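Local coordinates for protein putative oxidoreductase (Mycobacterium avium, PDB 3QHA) that probably catalyses NAD(P)-dependent oxidation or reduction of a small hydroxy acid, as in the 3-hydroxyisobutyrate dehydrogenase family, though its own substrate is not established, at residues Ile74-Leu79 with Gly89-His94; Met230-Met235 with Gln246-Thr251; Ala28-Arg33 with Lys162-Val167; Gly98-Ile103 with Glu155-Ala160. All coordinates share one frame; numbering follows the deposited sequence.

Contact 1. Residues Ile74-Leu79 with Gly89-His94; sequences IHITVL and GELAGH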
loop_
_atom_site.group_PDB
_atom_site.type_symbol
_atom_site.label_atom_id
_atom_site.label_comp_id
_atom_site.label_asym_id
_atom_site.label_seq_id
_atom_site.Cartn_x
_atom_site.Cartn_y
_atom_site.Cartn_z
ATOM N N ILE B 74 -3.525 -28.690 15.156
ATOM C CA ILE B 74 -4.502 -27.903 15.901
ATOM C C ILE B 74 -4.199 -26.423 15.747
ATOM O O ILE B 74 -3.132 -25.960 16.145
ATOM C CB ILE B 74 -4.474 -28.262 17.400
ATOM C CG1 ILE B 74 -4.794 -29.744 17.602
ATOM C CG2 ILE B 74 -5.460 -27.397 18.178
ATOM C CD1 ILE B 74 -4.417 -30.260 18.968
ATOM N N HIS B 75 -5.148 -25.687 15.178
ATOM C CA HIS B 75 -4.993 -24.259 14.935
ATOM C C HIS B 75 -5.618 -23.450 16.069
ATOM O O HIS B 75 -6.720 -23.768 16.531
ATOM C CB HIS B 75 -5.663 -23.882 13.616
ATOM C CG HIS B 75 -5.084 -24.573 12.421
ATOM N ND1 HIS B 75 -3.991 -24.087 11.737
ATOM C CD2 HIS B 75 -5.458 -25.704 11.776
ATOM C CE1 HIS B 75 -3.710 -24.893 10.728
ATOM N NE2 HIS B 75 -4.584 -25.882 10.730
ATOM N N ILE B 76 -4.922 -22.404 16.513
ATOM C CA ILE B 76 -5.414 -21.546 17.595
ATOM C C ILE B 76 -5.418 -20.075 17.179
ATOM O O ILE B 76 -4.376 -19.516 16.832
ATOM C CB ILE B 76 -4.556 -21.702 18.870
ATOM C CG1 ILE B 76 -4.641 -23.131 19.409
ATOM C CG2 ILE B 76 -5.006 -20.715 19.951
ATOM C CD1 ILE B 76 -3.655 -23.407 20.524
ATOM N N THR B 77 -6.600 -19.463 17.215
ATOM C CA THR B 77 -6.764 -18.029 16.988
ATOM C C THR B 77 -7.674 -17.465 18.071
ATOM O O THR B 77 -8.895 -17.588 17.985
ATOM C CB THR B 77 -7.385 -17.737 15.603
ATOM O OG1 THR B 77 -6.570 -18.313 14.577
ATOM C CG2 THR B 77 -7.506 -16.233 15.366
ATOM N N VAL B 78 -7.072 -16.857 19.093
ATOM C CA VAL B 78 -7.820 -16.286 20.220
ATOM C C VAL B 78 -7.337 -14.856 20.513
ATOM O O VAL B 78 -6.564 -14.294 19.736
ATOM C CB VAL B 78 -7.733 -17.199 21.473
ATOM C CG1 VAL B 78 -8.465 -18.511 21.219
ATOM C CG2 VAL B 78 -6.279 -17.454 21.859
ATOM N N LEU B 79 -7.793 -14.269 21.618
ATOM C CA LEU B 79 -7.658 -12.828 21.840
ATOM C C LEU B 79 -6.231 -12.331 22.073
ATOM O O LEU B 79 -5.819 -11.336 21.475
ATOM C CB LEU B 79 -8.535 -12.393 23.020
ATOM N N GLY B 89 -1.954 -25.065 27.153
ATOM C CA GLY B 89 -1.821 -25.739 28.444
ATOM C C GLY B 89 -2.891 -26.796 28.671
ATOM O O GLY B 89 -2.620 -27.844 29.253
ATOM N N GLU B 90 -4.107 -26.513 28.208
ATOM C CA GLU B 90 -5.221 -27.464 28.271
ATOM C C GLU B 90 -5.026 -28.592 27.254
ATOM O O GLU B 90 -5.247 -29.762 27.567
ATOM C CB GLU B 90 -6.550 -26.728 28.030
ATOM C CG GLU B 90 -7.791 -27.608 27.830
ATOM C CD GLU B 90 -8.327 -28.224 29.113
ATOM O OE1 GLU B 90 -7.722 -28.023 30.188
ATOM O OE2 GLU B 90 -9.369 -28.914 29.044
ATOM N N LEU B 91 -4.618 -28.230 26.038
ATOM C CA LEU B 91 -4.328 -29.209 24.982
ATOM C C LEU B 91 -3.162 -30.143 25.331
ATOM O O LEU B 91 -3.159 -31.311 24.939
ATOM C CB LEU B 91 -4.001 -28.494 23.664
ATOM C CG LEU B 91 -5.131 -27.776 22.922
ATOM C CD1 LEU B 91 -4.558 -26.943 21.780
ATOM C CD2 LEU B 91 -6.158 -28.769 22.403
ATOM N N ALA B 92 -2.179 -29.618 26.063
ATOM C CA ALA B 92 -0.927 -30.334 26.340
ATOM C C ALA B 92 -1.123 -31.636 27.118
ATOM O O ALA B 92 -0.342 -32.576 26.961
ATOM C CB ALA B 92 0.049 -29.422 27.081
ATOM N N GLY B 93 -2.163 -31.686 27.949
ATOM C CA GLY B 93 -2.479 -32.885 28.728
ATOM C C GLY B 93 -3.293 -33.939 27.989
ATOM O O GLY B 93 -3.537 -35.017 28.533
ATOM N N HIS B 94 -3.715 -33.637 26.759
ATOM C CA HIS B 94 -4.582 -34.543 25.989
ATOM C C HIS B 94 -4.078 -34.918 24.585
ATOM O O HIS B 94 -4.503 -35.936 24.035
ATOM C CB HIS B 94 -5.983 -33.936 25.870
ATOM C CG HIS B 94 -6.697 -33.801 27.179
ATOM N ND1 HIS B 94 -6.677 -32.639 27.922
ATOM C CD2 HIS B 94 -7.453 -34.681 27.877
ATOM C CE1 HIS B 94 -7.389 -32.810 29.021
ATOM N NE2 HIS B 94 -7.872 -34.040 29.019
#
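Ile74 and Leu91 bring together the strand end in Ile74-Leu79 and the last helical residues of Gly89-His94, with CA atoms 9.2 Å apart, and no hydrogen bond joins the two backbones. The spacing is bridged by three branched side chains. Leu91 reaches from the helix toward the strand, while Ile74 and Ile76 extend from the same face of the strand to meet it tip to tip. The CD1 methyl of Leu91 does most of the touching. It lies 3.7 Å from Ile74 CG2 and 3.9 Å from Ile76 CD1. The other methyl, Leu91 CD2, faces Ile74 CD1 at 4.1 Å. Leu91 thus straddles Ile74, one methyl to each of its branches. In Ile74 a chi1 of -60° sets CG1 beside the backbone N and leaves CG2 anti to it, which spreads the two branches toward Leu91.

The contact belongs to a beta-alpha-beta crossover: strand 73-76, helix 81-92, then strand 100-103, in the Rossmann-type domain. Ile101 of the neighbouring strand also packs on Ile76 and Leu91, and Val65 of helix 65-68 also touches Leu91. His75, between the two isoleucines, points to the other side of the sheet, where it meets His104 and Trp164. Past Leu91, His94 turns its ring back toward Glu90. Its ND1 donates to Glu90 O at 3.2 Å, with the oxygen in the ring plane and the bond nearly straight at 167°. All three touching side chains are buried and purely aliphatic, so helix and sheet are held here by hydrophobic packing, without a directional bond between them.

Contact 2. Residues Met230-Met235 with Gln246-Thr251; sequences MVRDNM and QPFLHT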
loop_
_atom_site.group_PDB
_atom_site.type_symbol
_atom_site.label_atom_id
_atom_site.label_comp_id
_atom_site.label_asym_id
_atom_site.label_seq_id
_atom_site.Cartn_x
_atom_site.Cartn_y
_atom_site.Cartn_z
ATOM N N MET B 230 10.277 -3.050 -1.554
ATOM C CA MET B 230 10.900 -4.085 -0.728
ATOM C C MET B 230 11.394 -5.222 -1.619
ATOM O O MET B 230 10.848 -6.328 -1.612
ATOM C CB MET B 230 9.914 -4.594 0.330
ATOM C CG MET B 230 9.272 -3.484 1.158
ATOM S SD MET B 230 8.013 -4.072 2.312
ATOM C CE MET B 230 9.032 -4.685 3.648
ATOM N N VAL B 231 12.443 -4.925 -2.383
ATOM C CA VAL B 231 12.985 -5.850 -3.375
ATOM C C VAL B 231 14.510 -5.967 -3.244
ATOM O O VAL B 231 15.214 -6.152 -4.235
ATOM C CB VAL B 231 12.580 -5.418 -4.806
ATOM C CG1 VAL B 231 11.060 -5.463 -4.960
ATOM C CG2 VAL B 231 13.110 -4.020 -5.129
ATOM N N ARG B 232 15.000 -5.881 -2.006
ATOM C CA ARG B 232 16.430 -5.999 -1.710
ATOM C C ARG B 232 16.739 -7.160 -0.762
ATOM O O ARG B 232 15.985 -7.425 0.172
ATOM C CB ARG B 232 16.946 -4.708 -1.084
ATOM C CG ARG B 232 16.971 -3.514 -2.024
ATOM C CD ARG B 232 17.875 -2.429 -1.468
ATOM N NE ARG B 232 17.169 -1.510 -0.585
ATOM C CZ ARG B 232 17.732 -0.787 0.383
ATOM N NH1 ARG B 232 16.973 0.022 1.107
ATOM N NH2 ARG B 232 19.034 -0.865 0.646
ATOM N N ASP B 233 17.868 -7.828 -1.004
ATOM C CA ASP B 233 18.334 -8.936 -0.161
ATOM C C ASP B 233 18.816 -8.469 1.208
ATOM O O ASP B 233 18.661 -9.178 2.206
ATOM C CB ASP B 233 19.487 -9.682 -0.845
ATOM C CG ASP B 233 19.040 -10.488 -2.053
ATOM O OD1 ASP B 233 17.882 -10.325 -2.494
ATOM O OD2 ASP B 233 19.857 -11.288 -2.562
ATOM N N ASN B 234 19.427 -7.289 1.237
ATOM C CA ASN B 234 20.018 -6.733 2.449
ATOM C C ASN B 234 19.955 -5.209 2.400
ATOM O O ASN B 234 19.577 -4.643 1.376
ATOM C CB ASN B 234 21.467 -7.208 2.584
ATOM C CG ASN B 234 22.310 -6.860 1.367
ATOM O OD1 ASN B 234 22.477 -5.685 1.035
ATOM N ND2 ASN B 234 22.844 -7.877 0.698
ATOM N N MET B 235 20.332 -4.545 3.489
ATOM C CA MET B 235 20.207 -3.085 3.565
ATOM C C MET B 235 21.511 -2.327 3.274
ATOM O O MET B 235 21.677 -1.178 3.688
ATOM C CB MET B 235 19.624 -2.677 4.921
ATOM C CG MET B 235 18.221 -3.223 5.157
ATOM S SD MET B 235 17.077 -2.778 3.834
ATOM C CE MET B 235 16.777 -1.048 4.206
ATOM N N GLN B 246 19.907 2.962 -10.564
ATOM C CA GLN B 246 19.300 4.083 -11.295
ATOM C C GLN B 246 17.804 4.234 -10.995
ATOM O O GLN B 246 17.327 5.354 -10.840
ATOM C CB GLN B 246 19.550 3.988 -12.809
ATOM C CG GLN B 246 20.976 4.348 -13.236
ATOM C CD GLN B 246 21.366 5.794 -12.928
ATOM O OE1 GLN B 246 20.517 6.686 -12.865
ATOM N NE2 GLN B 246 22.664 6.026 -12.744
ATOM N N PRO B 247 17.061 3.115 -10.908
ATOM C CA PRO B 247 15.657 3.228 -10.501
ATOM C C PRO B 247 15.453 3.827 -9.105
ATOM O O PRO B 247 14.578 4.674 -8.932
ATOM C CB PRO B 247 15.162 1.781 -10.542
ATOM C CG PRO B 247 16.029 1.125 -11.544
ATOM C CD PRO B 247 17.373 1.765 -11.410
ATOM N N PHE B 248 16.251 3.401 -8.127
ATOM C CA PHE B 248 16.118 3.921 -6.759
ATOM C C PHE B 248 16.582 5.372 -6.645
ATOM O O PHE B 248 16.005 6.157 -5.887
ATOM C CB PHE B 248 16.856 3.025 -5.756
ATOM C CG PHE B 248 16.002 1.913 -5.199
ATOM C CD1 PHE B 248 15.128 1.207 -6.017
ATOM C CD2 PHE B 248 16.066 1.583 -3.851
ATOM C CE1 PHE B 248 14.333 0.191 -5.499
ATOM C CE2 PHE B 248 15.276 0.565 -3.324
ATOM C CZ PHE B 248 14.410 -0.131 -4.149
ATOM N N LEU B 249 17.612 5.723 -7.408
ATOM C CA LEU B 249 18.089 7.097 -7.469
ATOM C C LEU B 249 16.989 8.001 -8.026
ATOM O O LEU B 249 16.718 9.068 -7.478
ATOM C CB LEU B 249 19.347 7.180 -8.340
ATOM C CG LEU B 249 20.235 8.401 -8.124
ATOM C CD1 LEU B 249 20.788 8.402 -6.708
ATOM C CD2 LEU B 249 21.363 8.415 -9.148
ATOM N N HIS B 250 16.356 7.555 -9.108
ATOM C CA HIS B 250 15.192 8.237 -9.691
ATOM C C HIS B 250 14.063 8.370 -8.655
ATOM O O HIS B 250 13.464 9.436 -8.518
ATOM C CB HIS B 250 14.734 7.469 -10.946
ATOM C CG HIS B 250 13.543 8.056 -11.643
ATOM N ND1 HIS B 250 13.567 9.286 -12.266
ATOM C CD2 HIS B 250 12.305 7.551 -11.857
ATOM C CE1 HIS B 250 12.386 9.523 -12.813
ATOM N NE2 HIS B 250 11.603 8.485 -12.580
ATOM N N THR B 251 13.800 7.296 -7.911
ATOM C CA THR B 251 12.801 7.318 -6.834
ATOM C C THR B 251 13.169 8.292 -5.701
ATOM O O THR B 251 12.296 8.969 -5.151
ATOM C CB THR B 251 12.567 5.903 -6.257
ATOM O OG1 THR B 251 12.008 5.059 -7.273
ATOM C CG2 THR B 251 11.617 5.944 -5.059
#
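Val231 and Phe248 make the apolar part of this contact. Val231 CG2 lies 4.2 Å from Phe248 CZ, at the far end of the ring. The backbones stay well apart, 10.8 Å between the CA atoms of this pair, so the Phe248 ring spans most of the way from helix to loop. Leu238, Ile229 and Leu287 pack on the same ring.

A polar group meets the ring as well. Arg232 passes its NE 3.9 Å from Phe248 CE2. The guanidinium and the ring are steeply inclined, with planes 76° apart, so they do not stack. The Arg232 chain bends at chi3 (-89°), and this turns the guanidinium away from the line of the carbons before it. Met235 SD sits over one guanidinium face, 3.8 Å above the plane and displaced toward its rim.

Met230-Met235 is a loop between helix 209-223 and the long helix 245-268. Both segments belong to the helical C-terminal domain of the 3-hydroxyisobutyrate dehydrogenase type, and here the loop lies against the first turns of the helix that follows.

No hydrogen bond crosses between the segments; several from the loop go to other parts of the assembly. Arg232 NH1 makes a weak one to Gly286 O, while Asp233 OD1 and Met230 O accept from Gln210 and Arg217 of the second subunit. Met199 of that subunit packs on Met230, Arg232 and Met235.

Contact 3. Residues Ala28-Arg33 with Lys162-Val167; sequences APMATR and KHWAAV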
loop_
_atom_site.group_PDB
_atom_site.type_symbol
_atom_site.label_atom_id
_atom_site.label_comp_id
_atom_site.label_asym_id
_atom_site.label_seq_id
_atom_site.Cartn_x
_atom_site.Cartn_y
_atom_site.Cartn_z
ATOM N N ALA B 28 -13.100 -18.010 12.232
ATOM C CA ALA B 28 -14.275 -18.605 11.588
ATOM C C ALA B 28 -14.104 -18.814 10.079
ATOM O O ALA B 28 -14.332 -19.917 9.591
ATOM C CB ALA B 28 -15.530 -17.772 11.877
ATOM N N PRO B 29 -13.707 -17.762 9.339
ATOM C CA PRO B 29 -13.487 -17.938 7.895
ATOM C C PRO B 29 -12.342 -18.897 7.556
ATOM O O PRO B 29 -12.444 -19.650 6.586
ATOM C CB PRO B 29 -13.191 -16.521 7.383
ATOM C CG PRO B 29 -13.092 -15.645 8.568
ATOM C CD PRO B 29 -13.626 -16.351 9.758
ATOM N N MET B 30 -11.265 -18.866 8.340
ATOM C CA MET B 30 -10.199 -19.868 8.218
ATOM C C MET B 30 -10.737 -21.278 8.412
ATOM O O MET B 30 -10.543 -22.141 7.560
ATOM C CB MET B 30 -9.075 -19.628 9.231
ATOM C CG MET B 30 -7.789 -19.138 8.611
ATOM S SD MET B 30 -6.429 -19.133 9.789
ATOM C CE MET B 30 -6.743 -17.577 10.599
ATOM N N ALA B 31 -11.401 -21.506 9.540
ATOM C CA ALA B 31 -11.943 -22.829 9.853
ATOM C C ALA B 31 -12.989 -23.256 8.825
ATOM O O ALA B 31 -13.116 -24.444 8.519
ATOM C CB ALA B 31 -12.534 -22.848 11.261
ATOM N N THR B 32 -13.732 -22.287 8.291
ATOM C CA THR B 32 -14.703 -22.551 7.228
ATOM C C THR B 32 -14.015 -23.034 5.949
ATOM O O THR B 32 -14.507 -23.947 5.286
ATOM C CB THR B 32 -15.551 -21.299 6.912
ATOM O OG1 THR B 32 -16.230 -20.867 8.097
ATOM C CG2 THR B 32 -16.584 -21.600 5.834
ATOM N N ARG B 33 -12.886 -22.419 5.605
ATOM C CA ARG B 33 -12.076 -22.863 4.467
ATOM C C ARG B 33 -11.593 -24.300 4.684
ATOM O O ARG B 33 -11.560 -25.100 3.750
ATOM C CB ARG B 33 -10.881 -21.920 4.257
ATOM C CG ARG B 33 -9.808 -22.421 3.291
ATOM C CD ARG B 33 -10.330 -22.518 1.864
ATOM N NE ARG B 33 -9.305 -22.989 0.932
ATOM C CZ ARG B 33 -9.514 -23.247 -0.359
ATOM N NH1 ARG B 33 -10.720 -23.088 -0.898
ATOM N NH2 ARG B 33 -8.509 -23.671 -1.119
ATOM N N LYS B 162 -0.999 -24.849 2.720
ATOM C CA LYS B 162 -1.213 -24.456 1.321
ATOM C C LYS B 162 -2.692 -24.441 0.913
ATOM O O LYS B 162 -3.071 -23.733 -0.020
ATOM C CB LYS B 162 -0.431 -25.380 0.380
ATOM N N HIS B 163 -3.518 -25.216 1.611
ATOM C CA HIS B 163 -4.954 -25.271 1.340
ATOM C C HIS B 163 -5.675 -23.960 1.671
ATOM O O HIS B 163 -6.601 -23.567 0.959
ATOM C CB HIS B 163 -5.595 -26.427 2.118
ATOM C CG HIS B 163 -7.090 -26.418 2.095
ATOM N ND1 HIS B 163 -7.819 -26.701 0.960
ATOM C CD2 HIS B 163 -7.995 -26.159 3.068
ATOM C CE1 HIS B 163 -9.109 -26.618 1.236
ATOM N NE2 HIS B 163 -9.242 -26.292 2.509
ATOM N N TRP B 164 -5.256 -23.294 2.747
ATOM C CA TRP B 164 -5.902 -22.052 3.195
ATOM C C TRP B 164 -5.016 -20.808 3.067
ATOM O O TRP B 164 -5.478 -19.686 3.302
ATOM C CB TRP B 164 -6.406 -22.190 4.638
ATOM C CG TRP B 164 -5.360 -22.599 5.635
ATOM C CD1 TRP B 164 -5.125 -23.862 6.098
ATOM C CD2 TRP B 164 -4.416 -21.746 6.298
ATOM N NE1 TRP B 164 -4.093 -23.850 7.005
ATOM C CE2 TRP B 164 -3.640 -22.565 7.147
ATOM C CE3 TRP B 164 -4.147 -20.372 6.254
ATOM C CZ2 TRP B 164 -2.610 -22.057 7.942
ATOM C CZ3 TRP B 164 -3.122 -19.866 7.051
ATOM C CH2 TRP B 164 -2.369 -20.710 7.884
ATOM N N ALA B 165 -3.751 -21.005 2.702
ATOM C CA ALA B 165 -2.821 -19.898 2.502
ATOM C C ALA B 165 -2.179 -19.998 1.124
ATOM O O ALA B 165 -1.554 -21.010 0.800
ATOM C CB ALA B 165 -1.751 -19.909 3.578
ATOM N N ALA B 166 -2.338 -18.947 0.323
ATOM C CA ALA B 166 -1.705 -18.865 -0.996
ATOM C C ALA B 166 -0.212 -18.538 -0.899
ATOM O O ALA B 166 0.546 -18.818 -1.831
ATOM C CB ALA B 166 -2.411 -17.826 -1.852
ATOM N N VAL B 167 0.198 -17.928 0.214
ATOM C CA VAL B 167 1.604 -17.605 0.463
ATOM C C VAL B 167 2.031 -18.139 1.828
ATOM O O VAL B 167 1.566 -17.659 2.864
ATOM C CB VAL B 167 1.851 -16.082 0.404
ATOM C CG1 VAL B 167 3.223 -15.733 0.970
ATOM C CG2 VAL B 167 1.719 -15.577 -1.026
#
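Arg33 and His163 hold each other through both side chain and backbone. The Arg33 guanidinium turns its edge to His163 O. NE and NH2 both donate to this one oxygen, each at 2.8 Å, and the oxygen lies in the guanidinium plane. In return His163 NE2 donates to Arg33 O at 2.9 Å, from above the carbonyl plane. With this bond made, the imidazole lies over the guanidinium. The two groups stack flat, centres 4.2 Å apart and planes at 13°. A bend at chi2 (66°) turns the Arg33 chain so that the edge and one face are both used.

Trp164 comes next. Its CB packs on Arg33 CG at 3.7 Å. Its six-membered ring carries Met30 above one face, with SD 4.6 Å from the ring centroid, a Met-aromatic contact at some distance.

Further out, Phe161 and His104 meet the Trp164 ring, and Leu143 touches both Trp164 and Met30. Glu36 is a long, weak ion-pair partner of Arg33 NH1. Helix 27-33 follows a probable Rossmann-type GxGxxG turn. The contact therefore ties the first helix of the dinucleotide-binding fold to the weakly bonded last turn of helix 151-164, far along the chain.

The NE2 bond places a proton on that nitrogen of His163, and the stacked guanidinium would probably disfavour a second one on the ring. Two donors on His163 O also fix the rotation of the guanidinium.

Contact 4. Residues Gly98-Ile103 with Glu155-Ala160; sequences GTVIAI and ERIKPA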
loop_
_atom_site.group_PDB
_atom_site.type_symbol
_atom_site.label_atom_id
_atom_site.label_comp_id
_atom_site.label_asym_id
_atom_site.label_seq_id
_atom_site.Cartn_x
_atom_site.Cartn_y
_atom_site.Cartn_z
ATOM N N GLY B 98 3.682 -36.093 18.871
ATOM C CA GLY B 98 3.793 -35.749 17.453
ATOM C C GLY B 98 2.765 -34.741 16.960
ATOM O O GLY B 98 2.851 -34.283 15.820
ATOM N N THR B 99 1.793 -34.398 17.805
ATOM C CA THR B 99 0.796 -33.375 17.476
ATOM C C THR B 99 1.459 -32.024 17.220
ATOM O O THR B 99 2.434 -31.671 17.886
ATOM C CB THR B 99 -0.231 -33.200 18.619
ATOM O OG1 THR B 99 -0.927 -34.433 18.838
ATOM C CG2 THR B 99 -1.242 -32.107 18.285
ATOM N N VAL B 100 0.925 -31.276 16.255
ATOM C CA VAL B 100 1.388 -29.919 15.977
ATOM C C VAL B 100 0.325 -28.903 16.385
ATOM O O VAL B 100 -0.858 -29.082 16.096
ATOM C CB VAL B 100 1.712 -29.717 14.485
ATOM C CG1 VAL B 100 2.296 -28.327 14.251
ATOM C CG2 VAL B 100 2.678 -30.793 13.992
ATOM N N ILE B 101 0.757 -27.842 17.060
ATOM C CA ILE B 101 -0.122 -26.736 17.422
ATOM C C ILE B 101 0.348 -25.483 16.694
ATOM O O ILE B 101 1.497 -25.066 16.859
ATOM C CB ILE B 101 -0.114 -26.478 18.938
ATOM C CG1 ILE B 101 -0.532 -27.744 19.692
ATOM C CG2 ILE B 101 -1.047 -25.320 19.285
ATOM C CD1 ILE B 101 -0.668 -27.555 21.189
ATOM N N ALA B 102 -0.538 -24.899 15.888
ATOM C CA ALA B 102 -0.237 -23.687 15.127
ATOM C C ALA B 102 -0.968 -22.482 15.714
ATOM O O ALA B 102 -2.196 -22.461 15.758
ATOM C CB ALA B 102 -0.622 -23.874 13.667
ATOM N N ILE B 103 -0.210 -21.477 16.147
ATOM C CA ILE B 103 -0.781 -20.262 16.734
ATOM C C ILE B 103 -0.830 -19.134 15.699
ATOM O O ILE B 103 0.201 -18.729 15.163
ATOM C CB ILE B 103 0.031 -19.797 17.955
ATOM C CG1 ILE B 103 0.187 -20.938 18.966
ATOM C CG2 ILE B 103 -0.647 -18.606 18.622
ATOM C CD1 ILE B 103 1.190 -20.647 20.063
ATOM N N GLU B 155 7.614 -29.137 7.062
ATOM C CA GLU B 155 7.378 -29.973 5.883
ATOM C C GLU B 155 6.144 -30.850 6.040
ATOM O O GLU B 155 5.449 -31.126 5.066
ATOM C CB GLU B 155 8.604 -30.840 5.573
ATOM C CG GLU B 155 9.793 -30.054 5.012
ATOM C CD GLU B 155 9.465 -29.305 3.722
ATOM O OE1 GLU B 155 8.653 -29.810 2.915
ATOM O OE2 GLU B 155 10.022 -28.205 3.514
ATOM N N ARG B 156 5.879 -31.280 7.269
ATOM C CA ARG B 156 4.703 -32.086 7.571
ATOM C C ARG B 156 3.410 -31.305 7.350
ATOM O O ARG B 156 2.433 -31.853 6.843
ATOM C CB ARG B 156 4.777 -32.577 9.021
ATOM C CG ARG B 156 3.621 -33.454 9.474
ATOM C CD ARG B 156 3.888 -33.979 10.881
ATOM N NE ARG B 156 2.737 -34.659 11.479
ATOM C CZ ARG B 156 2.294 -35.868 11.132
ATOM N NH1 ARG B 156 2.880 -36.562 10.159
ATOM N NH2 ARG B 156 1.242 -36.384 11.760
ATOM N N ILE B 157 3.408 -30.027 7.724
ATOM C CA ILE B 157 2.175 -29.236 7.743
ATOM C C ILE B 157 1.980 -28.352 6.510
ATOM O O ILE B 157 0.893 -27.807 6.314
ATOM C CB ILE B 157 2.089 -28.352 9.014
ATOM C CG1 ILE B 157 3.059 -27.164 8.936
ATOM C CG2 ILE B 157 2.345 -29.198 10.263
ATOM C CD1 ILE B 157 3.289 -26.473 10.266
ATOM N N LYS B 158 3.016 -28.219 5.685
ATOM C CA LYS B 158 2.979 -27.296 4.549
ATOM C C LYS B 158 1.840 -27.594 3.566
ATOM O O LYS B 158 1.172 -26.662 3.117
ATOM C CB LYS B 158 4.327 -27.267 3.815
ATOM C CG LYS B 158 4.414 -26.220 2.709
ATOM C CD LYS B 158 5.672 -26.387 1.873
ATOM C CE LYS B 158 5.643 -25.475 0.654
ATOM N NZ LYS B 158 6.988 -25.331 0.022
ATOM N N PRO B 159 1.615 -28.880 3.224
ATOM C CA PRO B 159 0.454 -29.172 2.377
ATOM C C PRO B 159 -0.875 -28.708 2.980
ATOM O O PRO B 159 -1.740 -28.220 2.252
ATOM C CB PRO B 159 0.492 -30.698 2.249
ATOM C CG PRO B 159 1.931 -31.039 2.384
ATOM C CD PRO B 159 2.462 -30.073 3.410
ATOM N N ALA B 160 -1.024 -28.849 4.294
ATOM C CA ALA B 160 -2.224 -28.396 4.995
ATOM C C ALA B 160 -2.367 -26.874 4.923
ATOM O O ALA B 160 -3.449 -26.357 4.633
ATOM C CB ALA B 160 -2.192 -28.857 6.452
HETATM O O HOH W 1 0.964 -34.067 13.580
#
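Arg156 is the first residue of Glu155-Ala160 to meet Gly98-Ile103, and it does so chiefly through water. Its chain is extended as far as CD and NE. The water lies at the guanidinium edge, in its plane, and accepts from Arg156 NE at 2.8 Å. The same water donates to Gly98 O at 2.9 Å. The direct distance from Arg156 NE to Gly98 O is 4.4 Å, so the water fills the step between them. Gly98 has a positive phi (91°), a conformation that glycine takes readily.

Ile157 follows and carries the apolar part. Its CG2 methyl sits across both branches of Val100, at 4.1 Å from Val100 CG1 and 4.1 Å from Val100 CG2. The two side chains cross rather than meet end on. Ile157 holds CG1 between its backbone N and carbonyl carbon (chi1 73°), which leaves CG2 as the branch turned to the strand. Val127 of the next strand, 125-132, packs on both Val100 and Ile157.

Beyond Ile157 the helix is kinked at Pro159, and Ala160 touches Leu73 and Trp37. Helix 151-164 thus covers one face of the parallel part of the Rossmann-type sheet, over strand 100-103.

The chemistry divides along the helix. A buried methyl contact holds helix to sheet, while at the exposed Arg156 a bridging water links the guanidinium to the backbone carbonyl.

Overall arrangement
Contacts 1, 3 and 4 share the Rossmann-type domain and reach one sheet. Contact 2 stands apart in the helical C-terminal domain, its centre about 42 Å from that of contact 1. Contacts 1 and 4 meet through neighbouring strands 73-76 and 100-103, but their helices cover opposite faces. Contacts 3 and 4 both use helix 151-164. Contact 1 also touches contact 3, where Thr77 meets Met30. The chemistry follows position. Contact 1 is buried and aliphatic. Contact 4 adds a water bridge at its exposed end. Contact 3, partly buried, relies on hydrogen bonds and stacking. Contact 2 is largely buried and mixes aromatic and arginine packing; both 2 and 3 touch the second subunit.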